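Local coordinates for XRE-family like protein (Pseudomonas syringae pv. tomato, PDB 3F6W) that probably binds DNA through a helix-turn-helix domain, as expected of a transcriptional regulator of the xenobiotic response element (XRE) family, at residues K5-H8 / N9-Q13; M60-C63 / R64-T68. One frame throughout, in Å; residues are numbered along the deposited sequence. Where two conformers were deposited one is given.

Contact 1. Residues K5-H8 / N9-Q13; sequences KTIH and NARYQ
His8 and Asn9, neighbours on helix 3-26, join their side chains through a hydrogen bond from His8 ND1 to Asn9 OD1 (2.7 Å). The amide oxygen lies in the plane of the imidazole, at its edge, while the ring and the amide stand 77° to one another, so Asn9 meets the ring by its oxygen and not by stacking. In His8, CG anti to the backbone N (chi1 156°) sets the ring beside the carbonyl carbon, with ND1 near Asn9; the bond requires the proton on ND1 and restrains the ring's rotation. The backbone is satisfied in the usual i to i+4 way. Lys5 O accepts from Asn9 N (2.8 Å), Ile7 O from Arg11 N (3.1 Å) and His8 O from Tyr12 N (3.0 Å), whereas the bond from Ala10 N to Thr6 O is weak. Ile7 CG2 touches Arg11 CD at 3.8 Å, and both residues also pack on Thr81 of the second subunit. Two polar ends look elsewhere: Thr6 OG1 bonds Asn2 O, and Tyr12 OH bonds Leu54 N while its ring takes a cation-pi contact from Arg53. Small Ala10 suits the helix 3-26 face that meets the second subunit, where it packs on Ala10 of that chain, as does Thr6; the face bearing His8 and Tyr12 turns instead to the loop ahead of helix 56-66.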
loop_
_atom_site.group_PDB
_atom_site.type_symbol
_atom_site.label_atom_id
_atom_site.label_comp_id
_atom_site.label_asym_id
_atom_site.label_seq_id
_atom_site.Cartn_x
_atom_site.Cartn_y
_atom_site.Cartn_z
ATOM N N LYS A 5 4.955 -7.320 -1.318
ATOM C CA LYS A 5 3.562 -7.712 -1.540
ATOM C C LYS A 5 2.592 -6.825 -0.781
ATOM O O LYS A 5 1.503 -6.527 -1.270
ATOM C CB LYS A 5 3.323 -9.187 -1.202
ATOM C CG LYS A 5 3.667 -10.102 -2.391
ATOM C CD LYS A 5 3.803 -11.567 -1.999
ATOM C CE LYS A 5 4.133 -12.413 -3.234
ATOM N NZ LYS A 5 4.018 -13.880 -2.996
ATOM N N THR A 6 2.978 -6.423 0.417
ATOM C CA THR A 6 2.161 -5.492 1.193
ATOM C C THR A 6 1.847 -4.242 0.385
ATOM O O THR A 6 0.705 -3.769 0.360
ATOM C CB THR A 6 2.887 -5.077 2.473
ATOM O OG1 THR A 6 2.992 -6.210 3.337
ATOM C CG2 THR A 6 2.133 -3.944 3.184
ATOM N N ILE A 7 2.868 -3.700 -0.270
ATOM C CA ILE A 7 2.684 -2.485 -1.058
ATOM C C ILE A 7 1.892 -2.794 -2.336
ATOM O O ILE A 7 0.981 -2.048 -2.715
ATOM C CB ILE A 7 4.028 -1.799 -1.352
ATOM C CG1 ILE A 7 4.626 -1.283 -0.033
ATOM C CG2 ILE A 7 3.838 -0.626 -2.304
ATOM C CD1 ILE A 7 6.025 -0.666 -0.150
ATOM N N HIS A 8 2.219 -3.903 -2.989
ATOM C CA HIS A 8 1.462 -4.285 -4.173
ATOM C C HIS A 8 -0.027 -4.417 -3.853
ATOM O O HIS A 8 -0.888 -3.968 -4.615
ATOM C CB HIS A 8 1.956 -5.613 -4.744
ATOM C CG HIS A 8 0.922 -6.321 -5.557
ATOM N ND1 HIS A 8 -0.070 -7.096 -4.986
ATOM C CD2 HIS A 8 0.716 -6.374 -6.894
ATOM C CE1 HIS A 8 -0.847 -7.579 -5.937
ATOM N NE2 HIS A 8 -0.395 -7.151 -7.106
ATOM N N ASN A 9 -0.337 -5.068 -2.741
ATOM C CA ASN A 9 -1.738 -5.336 -2.437
ATOM C C ASN A 9 -2.521 -4.054 -2.227
ATOM O O ASN A 9 -3.673 -3.949 -2.635
ATOM C CB ASN A 9 -1.856 -6.238 -1.215
ATOM C CG ASN A 9 -1.266 -7.598 -1.456
ATOM O OD1 ASN A 9 -0.996 -7.961 -2.596
ATOM N ND2 ASN A 9 -1.070 -8.370 -0.391
ATOM N N ALA A 10 -1.895 -3.071 -1.588
ATOM C CA ALA A 10 -2.577 -1.807 -1.347
ATOM C C ALA A 10 -2.810 -1.034 -2.639
ATOM O O ALA A 10 -3.837 -0.381 -2.810
ATOM C CB ALA A 10 -1.781 -0.949 -0.362
ATOM N N ARG A 11 -1.837 -1.064 -3.538
ATOM C CA ARG A 11 -1.986 -0.323 -4.776
ATOM C C ARG A 11 -3.091 -0.954 -5.601
ATOM O O ARG A 11 -3.871 -0.257 -6.249
ATOM C CB ARG A 11 -0.676 -0.338 -5.548
ATOM C CG ARG A 11 0.353 0.593 -4.938
ATOM C CD ARG A 11 1.757 0.152 -5.342
ATOM N NE ARG A 11 2.016 0.351 -6.756
ATOM C CZ ARG A 11 2.833 -0.423 -7.474
ATOM N NH1 ARG A 11 3.456 -1.467 -6.906
ATOM N NH2 ARG A 11 3.016 -0.171 -8.758
ATOM N N TYR A 12 -3.153 -2.280 -5.563
ATOM C CA TYR A 12 -4.200 -2.997 -6.284
ATOM C C TYR A 12 -5.561 -2.662 -5.673
ATOM O O TYR A 12 -6.528 -2.402 -6.387
ATOM C CB TYR A 12 -3.935 -4.505 -6.258
ATOM C CG TYR A 12 -4.929 -5.266 -7.114
ATOM C CD1 TYR A 12 -4.721 -5.421 -8.472
ATOM C CD2 TYR A 12 -6.085 -5.794 -6.562
ATOM C CE1 TYR A 12 -5.640 -6.092 -9.274
ATOM C CE2 TYR A 12 -7.017 -6.476 -7.355
ATOM C CZ TYR A 12 -6.771 -6.628 -8.705
ATOM O OH TYR A 12 -7.684 -7.288 -9.487
ATOM N N GLN A 13 -5.638 -2.619 -4.346
ATOM C CA GLN A 13 -6.916 -2.314 -3.718
ATOM C C GLN A 13 -7.348 -0.881 -4.018
ATOM O O GLN A 13 -8.539 -0.625 -4.234
ATOM C CB GLN A 13 -6.877 -2.591 -2.216
ATOM C CG GLN A 13 -6.795 -4.078 -1.882
ATOM C CD GLN A 13 -8.118 -4.801 -2.076
ATOM O OE1 GLN A 13 -8.167 -5.886 -2.655
ATOM N NE2 GLN A 13 -9.197 -4.200 -1.590
#

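Contact 2. Residues M60-C63 / R64-T68; sequences MDFC and RGIGT
A bend at chi2 (72°) folds the Arg64 chain back over the preceding turn of helix, bringing CD to 3.2 Å from Met60 O and NH1 to 4.0 Å from the CB of Met60, a selenomethionine here. One water lies in the guanidinium plane at its edge: it accepts from Arg64 NH1 (2.8 Å) and donates to Asp61 OD1 (2.8 Å). On another side of the helix, Ile66 holds CG1 between its backbone N and carbonyl carbon (chi1 56°), against the carbonyl oxygens of Phe62 and Cys63; its CD1 comes to 4.4 Å from Phe62 CD2, an apolar contact that joins packing against Leu33 of helix 30-37. Helix 56-66 then ends in a Schellman motif. Thr68 N bonds Cys63 O (3.0 Å), approaching from above the carbonyl plane, and a weak bond runs from Gly67 N to Arg64 O. Gly67 has positive phi (97°), where a CB would jam against the preceding carbonyl oxygen. Cys63 O, with weak bonds from Ile66 N and Gly67 N as well, gathers amides from the helix end and the turn beyond; Ile66 N also bonds Phe62 O. The water probably relays the attraction between Asp61 and Arg64, too far apart for a salt bridge.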
loop_
_atom_site.group_PDB
_atom_site.type_symbol
_atom_site.label_atom_id
_atom_site.label_comp_id
_atom_site.label_asym_id
_atom_site.label_seq_id
_atom_site.Cartn_x
_atom_site.Cartn_y
_atom_site.Cartn_z
HETATM N N MSE A 60 -8.069 -2.582 -19.245
HETATM C CA MSE A 60 -8.358 -1.643 -20.317
HETATM C C MSE A 60 -9.827 -1.754 -20.731
HETATM O O MSE A 60 -10.506 -0.740 -20.872
HETATM C CB MSE A 60 -7.413 -1.840 -21.512
HETATM C CG MSE A 60 -5.969 -1.431 -21.220
HETATM SE SE MSE A 60 -4.904 -1.285 -22.859
HETATM C CE MSE A 60 -4.899 -3.176 -23.367
ATOM N N ASP A 61 -10.326 -2.980 -20.905
ATOM C CA ASP A 61 -11.691 -3.170 -21.419
ATOM C C ASP A 61 -12.734 -2.721 -20.391
ATOM O O ASP A 61 -13.784 -2.165 -20.738
ATOM C CB ASP A 61 -11.945 -4.646 -21.781
ATOM C CG ASP A 61 -11.084 -5.138 -22.956
ATOM O OD1 ASP A 61 -10.411 -4.318 -23.624
ATOM O OD2 ASP A 61 -11.074 -6.366 -23.200
ATOM N N PHE A 62 -12.434 -2.989 -19.125
ATOM C CA PHE A 62 -13.302 -2.629 -18.001
ATOM C C PHE A 62 -13.477 -1.109 -18.011
ATOM O O PHE A 62 -14.598 -0.590 -17.956
ATOM C CB PHE A 62 -12.616 -3.097 -16.709
ATOM C CG PHE A 62 -13.516 -3.161 -15.495
ATOM C CD1 PHE A 62 -14.022 -4.374 -15.050
ATOM C CD2 PHE A 62 -13.789 -2.014 -14.757
ATOM C CE1 PHE A 62 -14.819 -4.438 -13.908
ATOM C CE2 PHE A 62 -14.579 -2.069 -13.617
ATOM C CZ PHE A 62 -15.097 -3.283 -13.194
ATOM N N CYS A 63 -12.357 -0.401 -18.111
ATOM C CA CYS A 63 -12.365 1.058 -18.193
ATOM C C CYS A 63 -13.194 1.577 -19.371
ATOM O O CYS A 63 -14.058 2.455 -19.204
ATOM C CB CYS A 63 -10.930 1.588 -18.300
ATOM S SG CYS A 63 -10.000 1.518 -16.731
ATOM N N ARG A 64 -12.932 1.041 -20.562
ATOM C CA ARG A 64 -13.679 1.465 -21.742
ATOM C C ARG A 64 -15.168 1.202 -21.536
ATOM O O ARG A 64 -16.009 1.999 -21.951
ATOM C CB ARG A 64 -13.165 0.780 -23.017
ATOM C CG ARG A 64 -12.101 1.567 -23.778
ATOM C CD ARG A 64 -10.782 1.564 -23.054
ATOM N NE ARG A 64 -9.744 2.340 -23.730
ATOM C CZ ARG A 64 -8.719 1.811 -24.394
ATOM N NH1 ARG A 64 -8.593 0.496 -24.497
ATOM N NH2 ARG A 64 -7.817 2.597 -24.966
ATOM N N GLY A 65 -15.491 0.096 -20.878
ATOM C CA GLY A 65 -16.884 -0.266 -20.654
ATOM C C GLY A 65 -17.615 0.738 -19.768
ATOM O O GLY A 65 -18.825 0.942 -19.890
ATOM N N ILE A 66 -16.883 1.373 -18.864
ATOM C CA ILE A 66 -17.499 2.389 -18.012
ATOM C C ILE A 66 -17.310 3.808 -18.540
ATOM O O ILE A 66 -17.911 4.743 -18.031
ATOM C CB ILE A 66 -17.020 2.299 -16.561
ATOM C CG1 ILE A 66 -15.505 2.389 -16.483
ATOM C CG2 ILE A 66 -17.505 1.011 -15.926
ATOM C CD1 ILE A 66 -14.987 2.243 -15.061
ATOM N N GLY A 67 -16.468 3.971 -19.551
ATOM C CA GLY A 67 -16.281 5.273 -20.155
ATOM C C GLY A 67 -15.076 6.041 -19.653
ATOM O O GLY A 67 -14.929 7.224 -19.948
ATOM N N THR A 68 -14.207 5.387 -18.889
ATOM C CA THR A 68 -13.040 6.075 -18.340
ATOM C C THR A 68 -11.725 5.638 -18.988
ATOM O O THR A 68 -11.511 4.456 -19.254
ATOM C CB THR A 68 -12.948 5.934 -16.806
ATOM O OG1 THR A 68 -11.815 6.669 -16.325
ATOM C CG2 THR A 68 -12.810 4.477 -16.407
HETATM O O HOH W 1 -10.383 -1.579 -24.194
#

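How the contacts relate
Contact 1 and contact 2 lie on opposite sides of the chain's centre, with their own centres 22 Å apart and their nearest atoms about 9 Å apart, so they do not touch. Helix 3-26 connects them: its beginning carries contact 1, and Leu19, Ala22 and Arg23 farther along pack against Phe62, Cys63 and Ile66 of contact 2. The two belong to different surroundings. Residues 5-13 reach the second subunit, whereas residues 60-68 are touched by no other chain of the assembly and close a helix inside the helix-turn-helix domain. Contact 1 thus sits at the subunit interface and contact 2 within the fold of a single chain.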